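Local coordinates for sterol regulatory element-binding protein cleavage-activating protein (Schizosaccharomyces pombe, PDB 4YHC), which escorts the membrane-bound transcription factor Sre1 for processing when sterol or oxygen is low, and is represented here by its cytoplasmic WD40 domain, at residues V27-D32 with S53-D58; Y301-N306 with Q343-E348. The protein carries 9 engineered substitutions. One frame throughout, in Å; residues are numbered along the deposited sequence.

Contact 1: V27-D32 with S53-D58; sequences VHHQLD and SLVVWD. Engineered in segment 53-58: S53 (natural residue Cys).
V27 opens the contact by spreading its two methyl branches over strand 54-58: CG1 meets V55 CG1 at 3.9 Å, while CG2 reaches along the strand to CZ3 of the W57 indole, 4.3 Å away. The next side chain, H28, turns back from the strand; its ND1 bonds to the carbonyl oxygen of H29, standing above the carbonyl plane, and its ring meets that of Y456. H29 then carries the polar core. With its CG beside the backbone N (chi1 -69°), the buried imidazole turns its ND1 edge to S53, and ND1 donates to S53 OG over 2.8 Å, nearly straight at 172° and within the ring plane. S53, an engineered replacement of the natural cysteine, passes the chain on, its OG being bonded to D51 OD1. The other ring nitrogen, H29 NE2, is bonded to S47 OG of strand 44-49, so both nitrogens are held and the ring's rotation is fixed. One face is covered by V55, whose CG2 makes a CH-pi contact 4.0 Å from the centroid of the H29 ring. A leucine in place of H29 would probably leave the S47 hydroxyl without this partner and S53 with D51 alone, breaking the polar chain between strand 44-49 and the D51 turn. The positions of H29, S47, D51 and W57-D58 match the signature of a WD40 blade, although here H29 is linked to D51 by way of the engineered S53. H28-H29 probably stands where many repeats have glycine-histidine, and the segments fall in the predicted first WD repeat.

Contact 2: Y301-N306 with Q343-E348; sequences YYYYGN and QENIHE
Q343, just ahead of strand 344-348, gives its carbonyl oxygen to G305 N over 3.1 Å, one more backbone bond just past the paired strands. Its bent side chain crosses N306 at about a right angle, CG lying 3.5 Å from N306 OD1; both side chains are poorly ordered, and that buried oxygen finds no polar partner in the model. At the far end Y301 and H347 form a hydrogen-bonded pair, with Y301 N to H347 O at 2.8 Å. The Y301 ring, swung so that CG lies opposite its own carbonyl carbon (chi1 -63°), presents the CD1 edge to H347 O, and its hydroxyl bonds to S355. Between them N345 exchanges two backbone bonds with Y303, and its amide runs alongside the tyrosine, ND2 4.0 Å from CD2 at the ring edge, the planes 24° apart. On the opposite face I346 CG1 sits over the centre of the Y302 ring, 3.8 Å from its centroid, and a water joins Y304 OH to E344 OE2. Strand 299-304 thus runs between 344-349 and 281-292, antiparallel to both: Y302 and Y304 bond by backbone to F289 and I287, while Y301 and H347 pack on I364 of strand 363-374.

From the N terminus, the chain leaves strand 20-24, which pairs with C-terminal strand 456-462, and enters the loop of contact 1. Strands 33-38 and 44-49 follow before 53-58 closes that short loop, so this contact joins the passage out of the sheet in which 20-24 pairs with the last strand to the next four-stranded sheet. The chain then builds several further sheets. Contact 2 opens on strand 299-304 and closes after 36 residues that include strands 311-317 and 335-337, adding 344-349 to its sheet. The two loops lie in series and neither encloses the other. The centres of contact 1 and contact 2 are about 35 Å apart, on opposite sides of the centre of the chain, and their nearest atoms about 21 Å apart.

Contact 1: V27-D32 with S53-D58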
ATOM      1  N   VAL A  27     -15.072  -0.941  15.697  1.00 35.44           N
ATOM      2  CA  VAL A  27     -15.436  -2.352  15.486  1.00 46.52           C
ATOM      3  C   VAL A  27     -14.222  -3.250  15.640  1.00 48.72           C
ATOM      4  O   VAL A  27     -13.097  -2.789  15.461  1.00 56.36           O
ATOM      5  CB  VAL A  27     -16.160  -2.534  14.124  1.00 51.40           C
ATOM      6  CG1 VAL A  27     -16.411  -4.009  13.792  1.00 52.42           C
ATOM      7  CG2 VAL A  27     -17.498  -1.842  14.204  1.00 49.90           C
ATOM      8  N   HIS A  28     -14.429  -4.503  16.043  1.00 34.69           N
ATOM      9  CA  HIS A  28     -13.319  -5.451  16.127  1.00 32.59           C
ATOM     10  C   HIS A  28     -13.706  -6.902  15.864  1.00 30.04           C
ATOM     11  O   HIS A  28     -14.844  -7.221  15.708  1.00 33.61           O
ATOM     12  CB  HIS A  28     -12.628  -5.333  17.482  1.00 47.18           C
ATOM     13  CG  HIS A  28     -13.522  -5.635  18.630  1.00 58.85           C
ATOM     14  ND1 HIS A  28     -13.771  -6.927  19.058  1.00 71.54           N
ATOM     15  CD2 HIS A  28     -14.241  -4.818  19.435  1.00 64.96           C
ATOM     16  CE1 HIS A  28     -14.616  -6.894  20.073  1.00 75.19           C
ATOM     17  NE2 HIS A  28     -14.911  -5.626  20.326  1.00 75.45           N
ATOM     18  N   HIS A  29     -12.708  -7.757  15.798  1.00 27.81           N
ATOM     19  CA  HIS A  29     -12.862  -9.160  15.446  1.00 27.51           C
ATOM     20  C   HIS A  29     -12.771  -9.956  16.754  1.00 28.48           C
ATOM     21  O   HIS A  29     -12.301  -9.424  17.760  1.00 29.18           O
ATOM     22  CB  HIS A  29     -11.715  -9.598  14.569  1.00 20.71           C
ATOM     23  CG  HIS A  29     -11.734  -9.001  13.206  1.00 24.05           C
ATOM     24  ND1 HIS A  29     -12.098  -9.713  12.092  1.00 25.57           N
ATOM     25  CD2 HIS A  29     -11.402  -7.754  12.764  1.00 25.54           C
ATOM     26  CE1 HIS A  29     -12.005  -8.945  11.020  1.00 20.99           C
ATOM     27  NE2 HIS A  29     -11.547  -7.760  11.397  1.00 23.78           N
ATOM     28  N   GLN A  30     -13.178 -11.215  16.709  1.00 28.87           N
ATOM     29  CA  GLN A  30     -13.117 -12.070  17.908  1.00 41.03           C
ATOM     30  C   GLN A  30     -11.801 -12.734  18.042  1.00 40.38           C
ATOM     31  O   GLN A  30     -11.442 -13.059  19.146  1.00 46.30           O
ATOM     32  CB  GLN A  30     -14.225 -13.130  17.925  1.00 48.90           C
ATOM     33  CG  GLN A  30     -15.265 -12.876  19.003  1.00 60.27           C
ATOM     34  CD  GLN A  30     -15.995 -11.577  18.791  1.00 66.64           C
ATOM     35  OE1 GLN A  30     -16.561 -11.355  17.732  1.00 76.49           O
ATOM     36  NE2 GLN A  30     -15.995 -10.716  19.792  1.00 61.23           N
ATOM     37  N   LEU A  31     -11.088 -12.955  16.931  1.00 29.57           N
ATOM     38  CA  LEU A  31      -9.690 -13.402  16.957  1.00 30.40           C
ATOM     39  C   LEU A  31      -8.711 -12.335  16.376  1.00 34.97           C
ATOM     40  O   LEU A  31      -9.139 -11.360  15.825  1.00 30.68           O
ATOM     41  CB  LEU A  31      -9.570 -14.699  16.150  1.00 34.16           C
ATOM     42  CG  LEU A  31      -9.884 -16.050  16.824  1.00 47.61           C
ATOM     43  CD1 LEU A  31      -8.623 -16.838  17.174  1.00 55.31           C
ATOM     44  CD2 LEU A  31     -10.708 -15.888  18.073  1.00 45.77           C
ATOM     45  N   ASP A  32      -7.408 -12.559  16.475  1.00 27.53           N
ATOM     46  CA  ASP A  32      -6.440 -11.580  16.006  1.00 27.76           C
ATOM     47  C   ASP A  32      -6.622 -11.284  14.521  1.00 28.69           C
ATOM     48  O   ASP A  32      -7.008 -12.183  13.708  1.00 29.34           O
ATOM     49  CB  ASP A  32      -5.014 -12.065  16.231  1.00 29.31           C
ATOM     50  CG  ASP A  32      -4.510 -11.800  17.678  1.00 48.09           C
ATOM     51  OD1 ASP A  32      -5.271 -11.230  18.517  1.00 42.17           O
ATOM     52  OD2 ASP A  32      -3.326 -12.133  17.949  1.00 51.86           O
ATOM     53  N   SER A  53     -13.072 -13.869   9.534  1.00 19.45           N
ATOM     54  CA  SER A  53     -14.088 -12.827   9.706  1.00 22.94           C
ATOM     55  C   SER A  53     -13.667 -11.571   8.920  1.00 20.65           C
ATOM     56  O   SER A  53     -12.470 -11.261   8.811  1.00 19.30           O
ATOM     57  CB  SER A  53     -14.282 -12.433  11.179  1.00 24.79           C
ATOM     58  OG  SER A  53     -13.057 -12.316  11.892  1.00 27.93           O
ATOM     59  N   LEU A  54     -14.644 -10.852   8.428  1.00 22.31           N
ATOM     60  CA  LEU A  54     -14.387  -9.690   7.622  1.00 30.45           C
ATOM     61  C   LEU A  54     -15.137  -8.483   8.137  1.00 22.84           C
ATOM     62  O   LEU A  54     -16.334  -8.527   8.341  1.00 24.61           O
ATOM     63  CB  LEU A  54     -14.866  -9.983   6.233  1.00 22.83           C
ATOM     64  CG  LEU A  54     -14.543  -9.217   4.946  1.00 30.74           C
ATOM     65  CD1 LEU A  54     -15.693  -8.523   4.327  1.00 36.43           C
ATOM     66  CD2 LEU A  54     -13.279  -8.405   4.853  1.00 17.70           C
ATOM     67  N   VAL A  55     -14.443  -7.373   8.192  1.00 18.56           N
ATOM     68  CA  VAL A  55     -15.055  -6.090   8.480  1.00 26.12           C
ATOM     69  C   VAL A  55     -14.621  -5.114   7.376  1.00 21.48           C
ATOM     70  O   VAL A  55     -13.382  -4.946   7.090  1.00 17.89           O
ATOM     71  CB  VAL A  55     -14.612  -5.543   9.872  1.00 23.67           C
ATOM     72  CG1 VAL A  55     -15.206  -4.161  10.106  1.00 24.04           C
ATOM     73  CG2 VAL A  55     -14.959  -6.525  11.023  1.00 19.31           C
ATOM     74  N   VAL A  56     -15.600  -4.511   6.722  1.00 20.51           N
ATOM     75  CA  VAL A  56     -15.299  -3.452   5.838  1.00 20.97           C
ATOM     76  C   VAL A  56     -15.878  -2.113   6.375  1.00 26.64           C
ATOM     77  O   VAL A  56     -17.032  -2.028   6.838  1.00 21.89           O
ATOM     78  CB  VAL A  56     -15.408  -3.774   4.321  1.00 29.70           C
ATOM     79  CG1 VAL A  56     -15.842  -5.198   3.994  1.00 22.09           C
ATOM     80  CG2 VAL A  56     -15.896  -2.664   3.434  1.00 27.28           C
ATOM     81  N   TRP A  57     -14.993  -1.114   6.347  1.00 20.27           N
ATOM     82  CA  TRP A  57     -15.146   0.112   7.163  1.00 24.22           C
ATOM     83  C   TRP A  57     -14.935   1.286   6.260  1.00 21.63           C
ATOM     84  O   TRP A  57     -13.969   1.318   5.536  1.00 21.30           O
ATOM     85  CB  TRP A  57     -14.081   0.038   8.272  1.00 20.74           C
ATOM     86  CG  TRP A  57     -13.976   1.263   9.096  1.00 22.24           C
ATOM     87  CD1 TRP A  57     -13.026   2.265   8.999  1.00 22.82           C
ATOM     88  CD2 TRP A  57     -14.836   1.609  10.156  1.00 22.12           C
ATOM     89  NE1 TRP A  57     -13.263   3.201   9.973  1.00 25.45           N
ATOM     90  CE2 TRP A  57     -14.381   2.824  10.683  1.00 25.89           C
ATOM     91  CE3 TRP A  57     -15.950   0.987  10.737  1.00 25.85           C
ATOM     92  CZ2 TRP A  57     -15.003   3.434  11.755  1.00 28.81           C
ATOM     93  CZ3 TRP A  57     -16.592   1.618  11.794  1.00 26.42           C
ATOM     94  CH2 TRP A  57     -16.106   2.816  12.292  1.00 29.34           C
ATOM     95  N   ASP A  58     -15.851   2.264   6.312  1.00 25.61           N
ATOM     96  CA  ASP A  58     -15.721   3.527   5.596  1.00 23.00           C
ATOM     97  C   ASP A  58     -14.909   4.518   6.446  1.00 18.32           C
ATOM     98  O   ASP A  58     -15.315   4.956   7.504  1.00 19.37           O
ATOM     99  CB  ASP A  58     -17.106   4.141   5.241  1.00 24.05           C
ATOM    100  CG  ASP A  58     -16.957   5.273   4.272  1.00 38.00           C
ATOM    101  OD1 ASP A  58     -16.370   6.318   4.662  1.00 32.27           O
ATOM    102  OD2 ASP A  58     -17.264   5.093   3.059  1.00 43.84           O
TER

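Contact 2: Y301-N306 with Q343-E348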
ATOM      1  N   TYR A 301      13.987   4.003   6.990  1.00 16.25           N
ATOM      2  CA  TYR A 301      13.272   4.999   6.162  1.00 19.36           C
ATOM      3  C   TYR A 301      14.277   5.967   5.601  1.00 18.39           C
ATOM      4  O   TYR A 301      15.047   6.572   6.341  1.00 20.20           O
ATOM      5  CB  TYR A 301      12.223   5.730   6.979  1.00 14.93           C
ATOM      6  CG  TYR A 301      11.148   4.817   7.487  1.00 15.47           C
ATOM      7  CD1 TYR A 301      11.315   4.101   8.670  1.00 15.10           C
ATOM      8  CD2 TYR A 301       9.940   4.700   6.783  1.00 18.02           C
ATOM      9  CE1 TYR A 301      10.319   3.259   9.145  1.00 18.96           C
ATOM     10  CE2 TYR A 301       8.951   3.866   7.233  1.00 16.03           C
ATOM     11  CZ  TYR A 301       9.125   3.162   8.433  1.00 20.76           C
ATOM     12  OH  TYR A 301       8.159   2.309   8.803  1.00 21.69           O
ATOM     13  N   TYR A 302      14.384   5.984   4.273  1.00 15.00           N
ATOM     14  CA  TYR A 302      15.217   6.932   3.591  1.00 19.69           C
ATOM     15  C   TYR A 302      14.295   7.957   2.949  1.00 23.87           C
ATOM     16  O   TYR A 302      13.315   7.570   2.234  1.00 17.87           O
ATOM     17  CB  TYR A 302      16.011   6.233   2.507  1.00 15.19           C
ATOM     18  CG  TYR A 302      17.254   5.523   2.945  1.00 18.52           C
ATOM     19  CD1 TYR A 302      17.228   4.600   3.967  1.00 18.37           C
ATOM     20  CD2 TYR A 302      18.456   5.738   2.283  1.00 25.31           C
ATOM     21  CE1 TYR A 302      18.369   3.904   4.341  1.00 24.38           C
ATOM     22  CE2 TYR A 302      19.623   5.067   2.663  1.00 29.05           C
ATOM     23  CZ  TYR A 302      19.556   4.153   3.689  1.00 26.58           C
ATOM     24  OH  TYR A 302      20.655   3.470   3.987  1.00 26.96           O
ATOM     25  N   TYR A 303      14.552   9.200   3.257  1.00 15.22           N
ATOM     26  CA  TYR A 303      13.807  10.354   2.768  1.00 14.95           C
ATOM     27  C   TYR A 303      14.730  11.242   1.930  1.00 23.20           C
ATOM     28  O   TYR A 303      15.849  11.668   2.398  1.00 19.55           O
ATOM     29  CB  TYR A 303      13.262  11.149   3.959  1.00 17.92           C
ATOM     30  CG  TYR A 303      12.614  12.453   3.574  1.00 21.93           C
ATOM     31  CD1 TYR A 303      11.271  12.495   3.115  1.00 22.06           C
ATOM     32  CD2 TYR A 303      13.307  13.651   3.672  1.00 22.02           C
ATOM     33  CE1 TYR A 303      10.670  13.708   2.758  1.00 18.11           C
ATOM     34  CE2 TYR A 303      12.722  14.860   3.344  1.00 22.17           C
ATOM     35  CZ  TYR A 303      11.389  14.873   2.905  1.00 22.84           C
ATOM     36  OH  TYR A 303      10.834  16.066   2.545  1.00 25.90           O
ATOM     37  N   TYR A 304      14.302  11.522   0.703  1.00 18.70           N
ATOM     38  CA  TYR A 304      15.051  12.371  -0.212  1.00 18.71           C
ATOM     39  C   TYR A 304      14.269  13.636  -0.537  1.00 29.45           C
ATOM     40  O   TYR A 304      13.112  13.566  -0.943  1.00 20.86           O
ATOM     41  CB  TYR A 304      15.346  11.635  -1.520  1.00 17.01           C
ATOM     42  CG  TYR A 304      16.014  10.290  -1.369  1.00 23.12           C
ATOM     43  CD1 TYR A 304      15.263   9.135  -1.227  1.00 24.91           C
ATOM     44  CD2 TYR A 304      17.396  10.173  -1.389  1.00 26.33           C
ATOM     45  CE1 TYR A 304      15.869   7.903  -1.098  1.00 25.61           C
ATOM     46  CE2 TYR A 304      18.011   8.944  -1.261  1.00 25.59           C
ATOM     47  CZ  TYR A 304      17.241   7.813  -1.116  1.00 23.09           C
ATOM     48  OH  TYR A 304      17.843   6.587  -0.988  1.00 24.21           O
ATOM     49  N   GLY A 305      14.902  14.789  -0.372  1.00 24.69           N
ATOM     50  CA  GLY A 305      14.288  16.040  -0.773  1.00 40.85           C
ATOM     51  C   GLY A 305      14.474  17.208   0.171  1.00 52.67           C
ATOM     52  O   GLY A 305      14.709  17.033   1.365  1.00 57.69           O
ATOM     53  N   ASN A 306      14.357  18.411  -0.379  1.00 65.81           N
ATOM     54  CA  ASN A 306      14.387  19.632   0.410  1.00 76.37           C
ATOM     55  C   ASN A 306      12.975  20.008   0.840  1.00 92.96           C
ATOM     56  O   ASN A 306      12.779  20.957   1.595  1.00 98.24           O
ATOM     57  CB  ASN A 306      15.016  20.774  -0.389  1.00 74.54           C
ATOM     58  CG  ASN A 306      16.323  20.376  -1.042  1.00 75.58           C
ATOM     59  OD1 ASN A 306      16.655  19.195  -1.124  1.00 81.27           O
ATOM     60  ND2 ASN A 306      17.077  21.365  -1.509  1.00 72.05           N
ATOM     61  N   GLN A 343      19.045  15.540  -1.052  1.00 46.03           N
ATOM     62  CA  GLN A 343      19.545  15.231   0.300  1.00 58.54           C
ATOM     63  C   GLN A 343      18.817  14.006   0.903  1.00 47.51           C
ATOM     64  O   GLN A 343      17.627  13.900   0.814  1.00 48.97           O
ATOM     65  CB  GLN A 343      19.347  16.446   1.204  1.00 70.37           C
ATOM     66  CG  GLN A 343      19.440  17.757   0.439  1.00 80.61           C
ATOM     67  CD  GLN A 343      20.163  18.839   1.205  1.00 86.61           C
ATOM     68  OE1 GLN A 343      21.367  19.022   1.040  1.00 87.09           O
ATOM     69  NE2 GLN A 343      19.438  19.556   2.053  1.00 88.26           N
ATOM     70  N   GLU A 344      19.557  13.125   1.542  1.00 36.81           N
ATOM     71  CA  GLU A 344      19.107  11.844   2.014  1.00 41.72           C
ATOM     72  C   GLU A 344      19.161  11.847   3.527  1.00 39.79           C
ATOM     73  O   GLU A 344      20.180  12.198   4.110  1.00 36.45           O
ATOM     74  CB  GLU A 344      20.000  10.762   1.487  1.00 41.35           C
ATOM     75  CG  GLU A 344      20.211   9.584   2.421  1.00 49.21           C
ATOM     76  CD  GLU A 344      21.363   8.694   1.971  1.00 54.61           C
ATOM     77  OE1 GLU A 344      22.278   8.362   2.788  1.00 62.18           O
ATOM     78  OE2 GLU A 344      21.352   8.317   0.787  1.00 57.43           O
ATOM     79  N   ASN A 345      18.037  11.522   4.148  1.00 26.95           N
ATOM     80  CA  ASN A 345      17.902  11.517   5.583  1.00 28.41           C
ATOM     81  C   ASN A 345      17.384  10.117   5.940  1.00 28.98           C
ATOM     82  O   ASN A 345      16.489   9.628   5.274  1.00 23.51           O
ATOM     83  CB  ASN A 345      16.933  12.595   6.016  1.00 46.20           C
ATOM     84  CG  ASN A 345      17.522  14.000   5.871  1.00 72.16           C
ATOM     85  OD1 ASN A 345      18.514  14.353   6.542  1.00 85.28           O
ATOM     86  ND2 ASN A 345      16.917  14.818   5.002  1.00 78.26           N
ATOM     87  N   ILE A 346      17.970   9.496   6.955  1.00 22.15           N
ATOM     88  CA  ILE A 346      17.755   8.117   7.266  1.00 25.51           C
ATOM     89  C   ILE A 346      17.246   8.024   8.686  1.00 29.90           C
ATOM     90  O   ILE A 346      17.782   8.614   9.610  1.00 26.09           O
ATOM     91  CB  ILE A 346      19.074   7.330   7.151  1.00 28.84           C
ATOM     92  CG1 ILE A 346      19.624   7.433   5.759  1.00 26.25           C
ATOM     93  CG2 ILE A 346      18.921   5.858   7.504  1.00 30.27           C
ATOM     94  CD1 ILE A 346      21.012   6.815   5.636  1.00 32.30           C
ATOM     95  N   HIS A 347      16.187   7.276   8.874  1.00 23.67           N
ATOM     96  CA  HIS A 347      15.641   7.082  10.193  1.00 18.91           C
ATOM     97  C   HIS A 347      15.528   5.575  10.364  1.00 25.08           C
ATOM     98  O   HIS A 347      14.826   4.888   9.564  1.00 22.51           O
ATOM     99  CB  HIS A 347      14.259   7.739  10.260  1.00 17.65           C
ATOM    100  CG  HIS A 347      13.595   7.637  11.592  1.00 32.52           C
ATOM    101  ND1 HIS A 347      13.979   8.392  12.678  1.00 41.18           N
ATOM    102  CD2 HIS A 347      12.625   6.805  12.043  1.00 32.46           C
ATOM    103  CE1 HIS A 347      13.268   8.040  13.738  1.00 34.43           C
ATOM    104  NE2 HIS A 347      12.444   7.080  13.375  1.00 34.01           N
ATOM    105  N   GLU A 348      16.165   5.070  11.420  1.00 20.44           N
ATOM    106  CA  GLU A 348      16.157   3.663  11.739  1.00 16.93           C
ATOM    107  C   GLU A 348      15.247   3.438  12.912  1.00 17.62           C
ATOM    108  O   GLU A 348      15.318   4.167  13.854  1.00 20.68           O
ATOM    109  CB  GLU A 348      17.588   3.226  12.129  1.00 19.70           C
ATOM    110  CG  GLU A 348      17.686   1.798  12.677  1.00 23.08           C
ATOM    111  CD  GLU A 348      19.197   1.363  12.773  1.00 64.84           C
ATOM    112  OE1 GLU A 348      19.552   0.228  12.508  1.00 62.41           O
ATOM    113  OE2 GLU A 348      20.067   2.197  13.011  1.00 66.78           O
TER
HETATM  114  O   HOH W   1      20.497   6.681  -1.319  1.00 38.65           O